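Glycoside hydrolase (Streptococcus pneumoniae serotype 4, PDB 6ORH) probably acts as an alpha-L-fucosidase of glycoside hydrolase family 29, removing alpha-linked fucose from host-derived carbohydrate antigens. Local coordinates at residues V74-D79 against P126-S131; L368-P373 against Q427-V432; I253-V258 against P291-I296; I281-V286 against L418-V423. The protein carries 2 engineered substitutions. All blocks are in the same frame, centred on the assembly; numbering follows the deposited sequence.

Contact 1: V74-D79 against P126-S131; sequences VVKHHD and PWDAHS. With FUC (alpha-L-fucopyranose), chain C.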
loop_
_atom_site.group_PDB
_atom_site.type_symbol
_atom_site.label_atom_id
_atom_site.label_comp_id
_atom_site.label_asym_id
_atom_site.label_seq_id
_atom_site.Cartn_x
_atom_site.Cartn_y
_atom_site.Cartn_z
ATOM N N VAL A 74 0.634 20.750 22.232
ATOM C CA VAL A 74 1.716 20.391 23.141
ATOM C C VAL A 74 1.826 21.456 24.231
ATOM O O VAL A 74 2.056 22.632 23.929
ATOM C CB VAL A 74 3.034 20.245 22.366
ATOM C CG1 VAL A 74 4.234 20.101 23.316
ATOM C CG2 VAL A 74 2.935 19.045 21.430
ATOM N N VAL A 75 1.666 21.043 25.492
ATOM C CA VAL A 75 1.863 21.994 26.586
ATOM C C VAL A 75 3.109 21.655 27.395
ATOM O O VAL A 75 3.535 22.463 28.231
ATOM C CB VAL A 75 0.631 22.157 27.495
ATOM C CG1 VAL A 75 -0.570 22.622 26.689
ATOM C CG2 VAL A 75 0.321 20.911 28.292
ATOM N N LYS A 76 3.661 20.462 27.175
ATOM C CA LYS A 76 4.963 20.113 27.725
ATOM C C LYS A 76 5.561 19.020 26.852
ATOM O O LYS A 76 4.990 17.925 26.757
ATOM C CB LYS A 76 4.864 19.577 29.158
ATOM C CG LYS A 76 6.226 19.471 29.852
ATOM C CD LYS A 76 6.181 18.587 31.096
ATOM C CE LYS A 76 6.078 17.113 30.734
ATOM N NZ LYS A 76 6.185 16.233 31.929
ATOM N N HIS A 77 6.683 19.330 26.189
ATOM C CA HIS A 77 7.343 18.298 25.391
ATOM C C HIS A 77 8.353 17.562 26.271
ATOM O O HIS A 77 8.360 17.756 27.476
ATOM C CB HIS A 77 7.931 18.930 24.111
ATOM C CG HIS A 77 8.126 17.930 23.020
ATOM N ND1 HIS A 77 9.380 17.398 22.741
ATOM C CD2 HIS A 77 7.267 17.353 22.151
ATOM C CE1 HIS A 77 9.273 16.537 21.751
ATOM N NE2 HIS A 77 7.996 16.484 21.368
ATOM N N HIS A 78 9.207 16.719 25.667
ATOM C CA HIS A 78 10.115 15.901 26.475
ATOM C C HIS A 78 11.084 16.763 27.295
ATOM O O HIS A 78 11.551 16.342 28.345
ATOM C CB HIS A 78 10.963 14.998 25.560
ATOM C CG HIS A 78 10.209 14.162 24.574
ATOM N ND1 HIS A 78 8.991 13.533 24.865
ATOM C CD2 HIS A 78 10.532 13.783 23.317
ATOM C CE1 HIS A 78 8.599 12.838 23.798
ATOM N NE2 HIS A 78 9.522 12.969 22.828
ATOM N N ASP A 79 11.391 17.960 26.809
ATOM C CA ASP A 79 12.300 18.869 27.510
ATOM C C ASP A 79 11.734 19.335 28.858
ATOM O O ASP A 79 12.469 19.857 29.701
ATOM C CB ASP A 79 12.609 20.070 26.622
ATOM C CG ASP A 79 11.363 20.803 26.167
ATOM O OD1 ASP A 79 10.856 21.656 26.951
ATOM O OD2 ASP A 79 10.895 20.497 25.057
ATOM N N PRO A 126 4.944 12.173 28.983
ATOM C CA PRO A 126 5.342 11.341 30.130
ATOM C C PRO A 126 6.851 11.428 30.394
ATOM O O PRO A 126 7.241 11.657 31.542
ATOM C CB PRO A 126 4.870 9.937 29.713
ATOM C CG PRO A 126 3.694 10.253 28.806
ATOM C CD PRO A 126 4.226 11.397 27.949
ATOM N N TRP A 127 7.686 11.211 29.362
ATOM C CA TRP A 127 9.129 11.429 29.562
ATOM C C TRP A 127 9.381 12.910 29.858
ATOM O O TRP A 127 8.957 13.788 29.085
ATOM C CB TRP A 127 9.904 10.954 28.320
ATOM C CG TRP A 127 11.381 11.228 28.376
ATOM C CD1 TRP A 127 12.182 11.276 29.477
ATOM C CD2 TRP A 127 12.209 11.547 27.246
ATOM N NE1 TRP A 127 13.463 11.608 29.103
ATOM C CE2 TRP A 127 13.515 11.760 27.744
ATOM C CE3 TRP A 127 11.988 11.607 25.869
ATOM C CZ2 TRP A 127 14.575 12.069 26.889
ATOM C CZ3 TRP A 127 13.031 11.926 25.020
ATOM C CH2 TRP A 127 14.319 12.138 25.533
ATOM N N ASP A 128 10.089 13.187 30.969
ATOM C CA ASP A 128 10.405 14.559 31.335
ATOM C C ASP A 128 11.906 14.648 31.625
ATOM O O ASP A 128 12.366 14.121 32.649
ATOM C CB ASP A 128 9.566 14.966 32.558
ATOM C CG ASP A 128 9.611 16.449 32.839
ATOM O OD1 ASP A 128 10.710 17.037 32.738
ATOM O OD2 ASP A 128 8.543 17.013 33.135
ATOM N N ALA A 129 12.634 15.302 30.713
ATOM C CA ALA A 129 14.090 15.409 30.780
ATOM C C ALA A 129 14.545 16.510 31.743
ATOM O O ALA A 129 15.737 16.579 32.050
ATOM C CB ALA A 129 14.651 15.639 29.394
ATOM N N HIS A 130 13.616 17.356 32.219
ATOM C CA HIS A 130 13.931 18.415 33.175
ATOM C C HIS A 130 13.736 17.978 34.625
ATOM O O HIS A 130 14.602 18.212 35.483
ATOM C CB HIS A 130 13.088 19.681 32.926
ATOM C CG HIS A 130 13.464 20.767 33.889
ATOM N ND1 HIS A 130 12.841 20.949 35.112
ATOM C CD2 HIS A 130 14.433 21.705 33.814
ATOM C CE1 HIS A 130 13.420 21.957 35.753
ATOM N NE2 HIS A 130 14.376 22.441 34.975
ATOM N N SER A 131 12.586 17.385 34.926
ATOM C CA SER A 131 12.116 17.228 36.291
ATOM C C SER A 131 13.109 16.428 37.131
ATOM O O SER A 131 13.478 15.308 36.759
ATOM C CB SER A 131 10.819 16.482 36.297
ATOM O OG SER A 131 10.445 16.274 37.649
HETATM C C1 FUC C . 7.576 11.268 19.159
HETATM C C2 FUC C . 8.226 12.461 19.838
HETATM C C3 FUC C . 8.284 13.595 18.821
HETATM C C4 FUC C . 6.863 14.031 18.447
HETATM C C5 FUC C . 6.121 12.792 17.887
HETATM C C6 FUC C . 4.646 13.065 17.654
HETATM O O2 FUC C . 9.556 12.061 20.215
HETATM O O3 FUC C . 9.012 14.697 19.392
HETATM O O4 FUC C . 6.215 14.580 19.630
HETATM O O5 FUC C . 6.231 11.619 18.788
#

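Contact 2: L368-P373 against Q427-V432; sequences LDLGSP and QKIRVV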
loop_
_atom_site.group_PDB
_atom_site.type_symbol
_atom_site.label_atom_id
_atom_site.label_comp_id
_atom_site.label_asym_id
_atom_site.label_seq_id
_atom_site.Cartn_x
_atom_site.Cartn_y
_atom_site.Cartn_z
ATOM N N LEU A 368 -24.517 -1.271 -9.197
ATOM C CA LEU A 368 -25.088 0.069 -9.309
ATOM C C LEU A 368 -25.273 0.369 -10.788
ATOM O O LEU A 368 -24.369 0.113 -11.582
ATOM C CB LEU A 368 -24.145 1.127 -8.721
ATOM C CG LEU A 368 -24.162 1.247 -7.197
ATOM C CD1 LEU A 368 -23.437 0.064 -6.580
ATOM C CD2 LEU A 368 -23.496 2.534 -6.741
ATOM N N ASP A 369 -26.436 0.957 -11.123
ATOM C CA ASP A 369 -26.695 1.504 -12.448
ATOM C C ASP A 369 -26.891 3.011 -12.297
ATOM O O ASP A 369 -27.869 3.436 -11.700
ATOM C CB ASP A 369 -27.940 0.849 -13.067
ATOM C CG ASP A 369 -28.234 1.340 -14.485
ATOM O OD1 ASP A 369 -27.626 2.336 -14.920
ATOM O OD2 ASP A 369 -29.069 0.697 -15.151
ATOM N N LEU A 370 -25.936 3.795 -12.802
ATOM C CA LEU A 370 -25.920 5.237 -12.626
ATOM C C LEU A 370 -26.953 5.893 -13.541
ATOM O O LEU A 370 -27.227 7.088 -13.390
ATOM C CB LEU A 370 -24.522 5.786 -12.934
ATOM C CG LEU A 370 -23.378 5.192 -12.114
ATOM C CD1 LEU A 370 -22.076 5.898 -12.447
ATOM C CD2 LEU A 370 -23.680 5.305 -10.623
ATOM N N GLY A 371 -27.507 5.106 -14.474
ATOM C CA GLY A 371 -28.579 5.597 -15.339
ATOM C C GLY A 371 -28.058 6.226 -16.635
ATOM O O GLY A 371 -28.786 6.308 -17.625
ATOM N N SER A 372 -26.809 6.695 -16.597
ATOM C CA SER A 372 -26.078 7.226 -17.739
ATOM C C SER A 372 -24.582 7.075 -17.458
ATOM O O SER A 372 -24.201 6.859 -16.304
ATOM C CB SER A 372 -26.463 8.666 -18.014
ATOM O OG SER A 372 -26.022 9.520 -16.968
ATOM N N PRO A 373 -23.691 7.086 -18.483
ATOM C CA PRO A 373 -22.249 7.003 -18.237
ATOM C C PRO A 373 -21.748 8.249 -17.499
ATOM O O PRO A 373 -22.124 9.374 -17.841
ATOM C CB PRO A 373 -21.603 6.884 -19.632
ATOM C CG PRO A 373 -22.756 6.629 -20.598
ATOM C CD PRO A 373 -24.015 7.135 -19.924
ATOM N N GLN A 427 -21.323 3.281 -16.549
ATOM C CA GLN A 427 -22.674 3.414 -16.058
ATOM C C GLN A 427 -22.969 2.323 -15.030
ATOM O O GLN A 427 -23.849 2.505 -14.187
ATOM C CB GLN A 427 -23.643 3.315 -17.237
ATOM C CG GLN A 427 -25.099 3.396 -16.812
ATOM C CD GLN A 427 -26.006 3.651 -17.993
ATOM O OE1 GLN A 427 -25.591 4.220 -19.006
ATOM N NE2 GLN A 427 -27.236 3.193 -17.856
ATOM N N LYS A 428 -22.286 1.166 -15.157
ATOM C CA LYS A 428 -22.542 0.053 -14.259
ATOM C C LYS A 428 -21.284 -0.312 -13.472
ATOM O O LYS A 428 -20.194 -0.422 -14.032
ATOM C CB LYS A 428 -23.113 -1.144 -15.017
ATOM C CG LYS A 428 -24.434 -0.829 -15.721
ATOM C CD LYS A 428 -25.081 -2.021 -16.364
ATOM C CE LYS A 428 -26.342 -1.656 -17.122
ATOM N NZ LYS A 428 -27.035 -2.879 -17.601
ATOM N N ILE A 429 -21.479 -0.488 -12.160
ATOM C CA ILE A 429 -20.400 -0.791 -11.225
ATOM C C ILE A 429 -20.834 -1.961 -10.353
ATOM O O ILE A 429 -22.000 -2.039 -9.974
ATOM C CB ILE A 429 -20.092 0.461 -10.359
ATOM C CG1 ILE A 429 -19.703 1.691 -11.195
ATOM C CG2 ILE A 429 -19.037 0.150 -9.305
ATOM C CD1 ILE A 429 -20.902 2.554 -11.599
ATOM N N ARG A 430 -19.897 -2.862 -9.989
ATOM C CA ARG A 430 -20.207 -3.906 -9.023
ATOM C C ARG A 430 -19.285 -3.752 -7.819
ATOM O O ARG A 430 -18.081 -3.523 -7.987
ATOM C CB ARG A 430 -20.003 -5.315 -9.591
ATOM C CG ARG A 430 -21.129 -5.729 -10.537
ATOM C CD ARG A 430 -20.779 -6.887 -11.451
ATOM N NE ARG A 430 -21.999 -7.206 -12.209
ATOM C CZ ARG A 430 -22.100 -8.187 -13.111
ATOM N NH1 ARG A 430 -21.077 -8.992 -13.362
ATOM N NH2 ARG A 430 -23.248 -8.377 -13.742
ATOM N N VAL A 431 -19.899 -3.823 -6.635
ATOM C CA VAL A 431 -19.159 -3.931 -5.382
ATOM C C VAL A 431 -19.360 -5.362 -4.900
ATOM O O VAL A 431 -20.495 -5.818 -4.679
ATOM C CB VAL A 431 -19.619 -2.874 -4.355
ATOM C CG1 VAL A 431 -18.961 -3.085 -2.985
ATOM C CG2 VAL A 431 -19.253 -1.482 -4.868
ATOM N N VAL A 432 -18.240 -6.084 -4.710
ATOM C CA VAL A 432 -18.330 -7.489 -4.356
ATOM C C VAL A 432 -17.636 -7.688 -3.014
ATOM O O VAL A 432 -16.421 -7.499 -2.924
ATOM C CB VAL A 432 -17.736 -8.409 -5.437
ATOM C CG1 VAL A 432 -17.953 -9.882 -5.098
ATOM C CG2 VAL A 432 -18.301 -8.111 -6.826
#

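Contact 3: I253-V258 against P291-I296; sequences IGEADV and PLLLNI. With GAL (beta-D-galactopyranose), chain B.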
loop_
_atom_site.group_PDB
_atom_site.type_symbol
_atom_site.label_atom_id
_atom_site.label_comp_id
_atom_site.label_asym_id
_atom_site.label_seq_id
_atom_site.Cartn_x
_atom_site.Cartn_y
_atom_site.Cartn_z
ATOM N N ILE A 253 -8.909 3.317 17.816
ATOM C CA ILE A 253 -8.583 4.079 16.599
ATOM C C ILE A 253 -7.062 4.151 16.433
ATOM O O ILE A 253 -6.393 4.672 17.340
ATOM C CB ILE A 253 -9.162 5.489 16.734
ATOM C CG1 ILE A 253 -10.695 5.446 16.782
ATOM C CG2 ILE A 253 -8.655 6.412 15.624
ATOM C CD1 ILE A 253 -11.315 6.778 17.133
ATOM N N GLY A 254 -6.558 3.702 15.272
ATOM C CA GLY A 254 -5.132 3.891 14.944
ATOM C C GLY A 254 -4.933 5.284 14.333
ATOM O O GLY A 254 -5.044 5.468 13.117
ATOM N N GLU A 255 -4.671 6.264 15.196
ATOM C CA GLU A 255 -4.578 7.663 14.766
ATOM C C GLU A 255 -3.321 7.857 13.912
ATOM O O GLU A 255 -2.231 7.458 14.305
ATOM C CB GLU A 255 -4.483 8.511 16.037
ATOM C CG GLU A 255 -4.619 9.999 15.795
ATOM C CD GLU A 255 -4.555 10.730 17.124
ATOM O OE1 GLU A 255 -3.476 10.693 17.727
ATOM O OE2 GLU A 255 -5.571 11.331 17.535
ATOM N N ALA A 256 -3.466 8.522 12.747
ATOM C CA ALA A 256 -2.337 8.698 11.830
ATOM C C ALA A 256 -1.774 10.106 11.979
ATOM O O ALA A 256 -2.304 11.022 11.357
ATOM C CB ALA A 256 -2.816 8.472 10.412
ATOM N N ASP A 257 -0.712 10.245 12.783
ATOM C CA ASP A 257 -0.106 11.548 13.015
ATOM C C ASP A 257 1.057 11.757 12.062
ATOM O O ASP A 257 1.846 10.851 11.818
ATOM C CB ASP A 257 0.368 11.671 14.473
ATOM C CG ASP A 257 1.415 10.640 14.901
ATOM O OD1 ASP A 257 1.292 9.436 14.513
ATOM O OD2 ASP A 257 2.356 11.018 15.612
ATOM N N VAL A 258 1.205 12.996 11.580
ATOM C CA VAL A 258 2.272 13.267 10.630
ATOM C C VAL A 258 2.452 14.771 10.625
ATOM O O VAL A 258 1.461 15.499 10.742
ATOM C CB VAL A 258 1.923 12.716 9.229
ATOM C CG1 VAL A 258 0.564 13.217 8.727
ATOM C CG2 VAL A 258 3.013 13.057 8.204
ATOM N N PRO A 291 -8.582 8.814 11.427
ATOM C CA PRO A 291 -8.300 10.241 11.365
ATOM C C PRO A 291 -6.854 10.569 11.040
ATOM O O PRO A 291 -5.916 9.839 11.380
ATOM C CB PRO A 291 -8.653 10.770 12.770
ATOM C CG PRO A 291 -9.556 9.701 13.357
ATOM C CD PRO A 291 -9.022 8.407 12.773
ATOM N N LEU A 292 -6.714 11.726 10.357
ATOM C CA LEU A 292 -5.423 12.325 10.084
ATOM C C LEU A 292 -5.187 13.417 11.115
ATOM O O LEU A 292 -6.090 14.248 11.274
ATOM C CB LEU A 292 -5.464 12.900 8.660
ATOM C CG LEU A 292 -4.242 13.746 8.293
ATOM C CD1 LEU A 292 -2.986 12.890 8.337
ATOM C CD2 LEU A 292 -4.417 14.373 6.904
ATOM N N LEU A 293 -4.058 13.297 11.846
ATOM C CA LEU A 293 -3.621 14.313 12.802
ATOM C C LEU A 293 -2.370 14.975 12.233
ATOM O O LEU A 293 -1.273 14.417 12.288
ATOM C CB LEU A 293 -3.385 13.638 14.165
ATOM C CG LEU A 293 -2.721 14.517 15.240
ATOM C CD1 LEU A 293 -3.556 15.759 15.551
ATOM C CD2 LEU A 293 -2.479 13.697 16.508
ATOM N N LEU A 294 -2.590 16.168 11.635
ATOM C CA LEU A 294 -1.546 16.841 10.869
ATOM C C LEU A 294 -0.938 17.946 11.721
ATOM O O LEU A 294 -1.654 18.810 12.192
ATOM C CB LEU A 294 -2.148 17.426 9.588
ATOM C CG LEU A 294 -1.154 18.138 8.669
ATOM C CD1 LEU A 294 -0.135 17.156 8.076
ATOM C CD2 LEU A 294 -1.927 18.865 7.555
ATOM N N ASN A 295 0.377 17.880 11.912
ATOM C CA ASN A 295 1.093 18.836 12.756
ATOM C C ASN A 295 1.514 20.073 11.963
ATOM O O ASN A 295 2.115 19.948 10.900
ATOM C CB ASN A 295 2.346 18.203 13.365
ATOM C CG ASN A 295 3.206 19.214 14.096
ATOM O OD1 ASN A 295 2.914 19.605 15.242
ATOM N ND2 ASN A 295 4.316 19.605 13.473
ATOM N N ILE A 296 1.194 21.262 12.506
ATOM C CA ILE A 296 1.547 22.546 11.895
ATOM C C ILE A 296 2.303 23.322 12.974
ATOM O O ILE A 296 1.691 23.693 13.984
ATOM C CB ILE A 296 0.308 23.374 11.481
ATOM C CG1 ILE A 296 -0.793 22.542 10.810
ATOM C CG2 ILE A 296 0.757 24.578 10.643
ATOM C CD1 ILE A 296 -0.387 22.063 9.467
HETATM C C1 GAL B . 6.779 7.375 18.838
HETATM C C2 GAL B . 6.487 6.549 20.111
HETATM C C3 GAL B . 5.001 6.170 20.194
HETATM C C4 GAL B . 4.081 7.350 19.863
HETATM C C5 GAL B . 4.546 7.951 18.529
HETATM C C6 GAL B . 3.713 9.122 18.064
HETATM O O2 GAL B . 7.260 5.339 20.073
HETATM O O3 GAL B . 4.703 5.613 21.505
HETATM O O4 GAL B . 4.132 8.372 20.899
HETATM O O5 GAL B . 5.879 8.477 18.741
HETATM O O6 GAL B . 4.093 9.458 16.702
#

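Contact 4: I281-V286 against L418-V423; sequences IYFHSV and LLRGAV. With EDO (1,2-ethanediol), chain L.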
loop_
_atom_site.group_PDB
_atom_site.type_symbol
_atom_site.label_atom_id
_atom_site.label_comp_id
_atom_site.label_asym_id
_atom_site.label_seq_id
_atom_site.Cartn_x
_atom_site.Cartn_y
_atom_site.Cartn_z
ATOM N N ILE A 281 -1.244 11.159 1.616
ATOM C CA ILE A 281 -1.484 10.930 3.037
ATOM C C ILE A 281 -2.989 10.807 3.298
ATOM O O ILE A 281 -3.431 9.920 4.039
ATOM C CB ILE A 281 -0.796 12.041 3.862
ATOM C CG1 ILE A 281 0.726 11.842 3.832
ATOM C CG2 ILE A 281 -1.347 12.063 5.291
ATOM C CD1 ILE A 281 1.550 13.048 4.263
ATOM N N TYR A 282 -3.784 11.730 2.733
ATOM C CA TYR A 282 -5.212 11.757 2.985
ATOM C C TYR A 282 -5.851 10.427 2.576
ATOM O O TYR A 282 -6.609 9.829 3.351
ATOM C CB TYR A 282 -5.832 12.942 2.234
ATOM C CG TYR A 282 -7.302 13.119 2.504
ATOM C CD1 TYR A 282 -7.750 13.613 3.724
ATOM C CD2 TYR A 282 -8.250 12.778 1.552
ATOM C CE1 TYR A 282 -9.102 13.760 3.973
ATOM C CE2 TYR A 282 -9.606 12.950 1.773
ATOM C CZ TYR A 282 -10.029 13.449 2.994
ATOM O OH TYR A 282 -11.352 13.643 3.227
ATOM N N PHE A 283 -5.506 9.933 1.375
ATOM C CA PHE A 283 -6.137 8.696 0.929
ATOM C C PHE A 283 -5.702 7.488 1.760
ATOM O O PHE A 283 -6.436 6.485 1.778
ATOM C CB PHE A 283 -5.887 8.488 -0.573
ATOM C CG PHE A 283 -6.879 9.234 -1.426
ATOM C CD1 PHE A 283 -8.154 8.727 -1.649
ATOM C CD2 PHE A 283 -6.532 10.449 -2.023
ATOM C CE1 PHE A 283 -9.083 9.425 -2.408
ATOM C CE2 PHE A 283 -7.459 11.135 -2.798
ATOM C CZ PHE A 283 -8.736 10.635 -2.989
ATOM N N HIS A 284 -4.515 7.562 2.381
ATOM C CA HIS A 284 -4.002 6.429 3.157
ATOM C C HIS A 284 -4.305 6.552 4.650
ATOM O O HIS A 284 -3.889 5.671 5.421
ATOM C CB HIS A 284 -2.502 6.234 2.910
ATOM C CG HIS A 284 -2.219 5.753 1.522
ATOM N ND1 HIS A 284 -1.952 6.621 0.481
ATOM C CD2 HIS A 284 -2.143 4.513 0.998
ATOM C CE1 HIS A 284 -1.738 5.946 -0.630
ATOM N NE2 HIS A 284 -1.852 4.648 -0.341
ATOM N N SER A 285 -5.079 7.587 5.047
ATOM C CA SER A 285 -5.404 7.784 6.450
ATOM C C SER A 285 -6.925 7.867 6.551
ATOM O O SER A 285 -7.621 6.873 6.740
ATOM C CB SER A 285 -4.644 9.000 7.053
ATOM O OG SER A 285 -4.910 10.177 6.289
ATOM N N VAL A 286 -7.478 9.036 6.235
ATOM C CA VAL A 286 -8.920 9.218 6.210
ATOM C C VAL A 286 -9.536 8.237 5.209
ATOM O O VAL A 286 -10.601 7.677 5.479
ATOM C CB VAL A 286 -9.252 10.693 5.872
ATOM C CG1 VAL A 286 -10.740 10.851 5.584
ATOM C CG2 VAL A 286 -8.845 11.591 7.059
ATOM N N LEU A 418 -12.014 5.058 1.068
ATOM C CA LEU A 418 -11.908 5.605 -0.280
ATOM C C LEU A 418 -11.005 4.648 -1.035
ATOM O O LEU A 418 -10.007 4.145 -0.498
ATOM C CB LEU A 418 -11.324 7.022 -0.236
ATOM C CG LEU A 418 -12.164 8.017 0.553
ATOM C CD1 LEU A 418 -11.417 9.355 0.702
ATOM C CD2 LEU A 418 -13.518 8.237 -0.117
ATOM N N LEU A 419 -11.454 4.250 -2.216
ATOM C CA LEU A 419 -10.567 3.467 -3.048
ATOM C C LEU A 419 -10.446 4.093 -4.443
ATOM O O LEU A 419 -11.457 4.262 -5.116
ATOM C CB LEU A 419 -11.161 2.059 -3.124
ATOM C CG LEU A 419 -10.350 1.077 -3.960
ATOM C CD1 LEU A 419 -9.035 0.726 -3.248
ATOM C CD2 LEU A 419 -11.193 -0.178 -4.168
ATOM N N ARG A 420 -9.217 4.439 -4.837
ATOM C CA ARG A 420 -8.977 5.070 -6.127
ATOM C C ARG A 420 -8.699 4.003 -7.172
ATOM O O ARG A 420 -8.199 2.914 -6.870
ATOM C CB ARG A 420 -7.782 6.021 -6.057
ATOM C CG ARG A 420 -8.113 7.297 -5.295
ATOM C CD ARG A 420 -6.890 8.182 -5.155
ATOM N NE ARG A 420 -5.862 7.560 -4.338
ATOM C CZ ARG A 420 -4.628 8.038 -4.161
ATOM N NH1 ARG A 420 -4.254 9.172 -4.735
ATOM N NH2 ARG A 420 -3.784 7.419 -3.362
ATOM N N GLY A 421 -9.046 4.365 -8.405
ATOM C CA GLY A 421 -8.735 3.553 -9.568
ATOM C C GLY A 421 -8.411 4.483 -10.726
ATOM O O GLY A 421 -8.445 5.703 -10.561
ATOM N N ALA A 422 -8.100 3.890 -11.883
ATOM C CA ALA A 422 -7.933 4.654 -13.108
ATOM C C ALA A 422 -9.237 5.377 -13.428
ATOM O O ALA A 422 -10.327 4.842 -13.219
ATOM C CB ALA A 422 -7.558 3.719 -14.228
ATOM N N VAL A 423 -9.118 6.594 -13.956
ATOM C CA VAL A 423 -10.292 7.350 -14.354
ATOM C C VAL A 423 -11.022 6.546 -15.434
ATOM O O VAL A 423 -10.387 6.054 -16.362
ATOM C CB VAL A 423 -9.898 8.760 -14.841
ATOM C CG1 VAL A 423 -8.833 8.695 -15.923
ATOM C CG2 VAL A 423 -11.111 9.553 -15.305
HETATM C C1 EDO L . -12.068 8.363 9.881
HETATM O O1 EDO L . -11.813 9.577 10.499
HETATM C C2 EDO L . -12.108 8.742 8.467
HETATM O O2 EDO L . -12.244 7.696 7.651
HETATM O O HOH W 1 -7.659 5.130 -0.213
#

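Contact 1: V74-D79 against P126-S131
His78 and Ala129 join two irregular loops through one backbone hydrogen bond, Ala129 N to His78 O at 2.8 Å. Both loops follow parallel strands, 70-74 and 119-124, of the alpha-L-fucosidase TIM barrel; that of His77 and His78 lines the sugar pocket, and 126-131 packs against it. The indole of Trp127 lies across His78: CE3 of the six-membered ring comes over one face of the imidazole, 3.4 Å from His78 CG, with the planes oblique, 32° apart. His78 CB sits over the face of that same indole ring as a CH-pi contact. On the other face of the imidazole comes CE1 of His77, while Ser125 takes ND1. Lys76 NZ makes a salt bridge to Asp128 OD2 at 2.8 Å; its chain turns at chi3 (74°), meeting OD2 on the anti side but tilted out of the carboxylate plane, and NZ also bonds to Ser125 O. Asp128 OD1 accepts from His130 N, an Asx turn, and from Ser131 N, which extends it to an Asx motif; the two bonds restrain the carboxylate. His77 NE2 is 3.1 Å from O4 of the fucose, and His78 NE2 meets its O2 near the ring plane at 2.8 Å.

Contact 2: L368-P373 against Q427-V432
Gln427 and Asp369 lie side by side at the end of a strand pair, their side chains pointing the same way. Behind them, strands 364-370 and 428-436 run antiparallel in a five-stranded sheet of the F5/8 type C domain, a beta-sandwich: Leu368 and Ile429 form a hydrogen-bonded pair, and Asp369 and Lys428 the non-hydrogen-bonded pair next to it. Gln427 extends with CG anti to the backbone N (chi1 178°) and chi2 also extended, which lays its amide along the turn at Gly371 and Ser372. There NE2 donates to Asp369 OD1 at 3.1 Å; the acceptor lies close to the amide plane and uses its syn lone pair, although the carboxylate and amide planes are 31° apart. OD1 takes a second bond, 2.8 Å from Gly371 N, which arrives from above the carboxylate plane and closes an Asx turn. The amide oxygen packs beside the next residues, with Gln427 OE1 3.4 Å from Pro373 CD. Gln427 also works through its main chain, its O accepting from Leu370 N at 2.8 Å.

Leu368, Leu370 and Ile429 face the interior, towards Ile445 and Leu447 of strand 441-448. Ile429 carries CG1 beside its backbone N (chi1 -58°), and its CD1 comes 3.6 Å from Leu370 CD1. Lys428 stretches past Asp369 on the polar face, its NZ 4.8 Å from OD2, too far for a salt bridge. The two donors on Asp369 OD1 probably stabilise the carboxylate as an anion, and OD1 thus joins the Gln427 amide to the backbone of the turn at Gly371.

Contact 3: I253-V258 against P291-I296
Ala256 and Leu292, Asp257 and Leu293, and Val258 and Leu294 pair in parallel, the strand axes 4.7 Å apart at their closest and 22° from exact alignment. Four backbone hydrogen bonds hold the register. Ala256 N to Pro291 O is the longest at 3.1 Å; Leu293 N bonds to Ala256 O, Val258 N to Leu293 O, and Asn295 N to Val258 O.

On the face of Ala256 and Val258, Val258 CG1 packs 3.6 Å from Leu292 CD1 and, less closely, against Leu294 CD1. That methyl stands between the backbone N and the carbonyl carbon (chi1 53°), and so can touch both leucines. At the start of the pair Ile253 CG2 presses on Pro291 CD at 3.5 Å, a tight fit. On the other face Leu293 CD2 touches the carboxylate of Glu255, 3.4 Å from OE1; the polar end of Glu255 is held elsewhere, by Tyr18 and Trp169. The carboxylate of Asp257 reaches the sugar, OD2 accepting from O6 of the bound galactose at 2.6 Å. Asn295 ND2 donates to Trp264 O and Ser259 OG, and its OD1 is hydrogen-bonded to ND1 of His28, itself a partner of the fucose.

Two parallel strands joined through helix 275-284 make a beta-alpha-beta unit, the repeating element of a TIM barrel, here with Asp257 lining the glycan pocket.

Contact 4: I281-V286 against L418-V423
Arg420 lays its guanidinium flat on the ring of Phe283, the planes only 3° apart and the centres 4.2 Å from each other. This cation-pi stack joins helix 275-284 of the TIM barrel to strand 417-426 of the F5/8 type C beta-sandwich, so it spans the interface between the two domains. CD of Arg420 sits over the middle of the phenyl ring, 3.5 Å from its centroid, while CZ is displaced towards the CG side of the ring. A bend at chi3 (-65°) carries the guanidinium along the ring from CD. Its NH2 end reaches His284, whose CE1 lies in the guanidinium plane at the edge, the imidazole being turned 80° to it. Glu280, one turn back on the helix, forms a salt bridge with Arg420 NH1, and its carbonyl oxygen accepts from His284 ND1, so both partners are tied to the same residue. Leu418 approaches Phe283 differently, at the ring's edge, with Leu418 CB 3.9 Å from Phe283 CD1; the CD1 methyl of Leu418 also touches Tyr282 CE2. No direct hydrogen bond crosses between the segments. A water does so instead, donating to Phe283 O at 2.7 Å and to Leu418 O at 2.6 Å.

How the contacts relate
Contacts 1 and 3 belong to the TIM barrel, their centres 21 Å apart, and both reach sugars bound in the same pocket, a fucose at contact 1 and a galactose at contact 3. Contact 2 lies in the beta-sandwich, about 54 Å from contact 1 between centres, on the opposite side of the chain's centre. Contact 4 bridges the domains: helix 275-284 lies between the two strands of contact 3 in sequence and packs on them, Leu292 CD1 being 3.6 Å from Ile281 CG2, while strand 417-426 runs into strand 428-436 of contact 2. Along the chain contact 1 closes first; contact 4 then interleaves with contacts 3 and 2, linking the barrel's sheet to the sandwich.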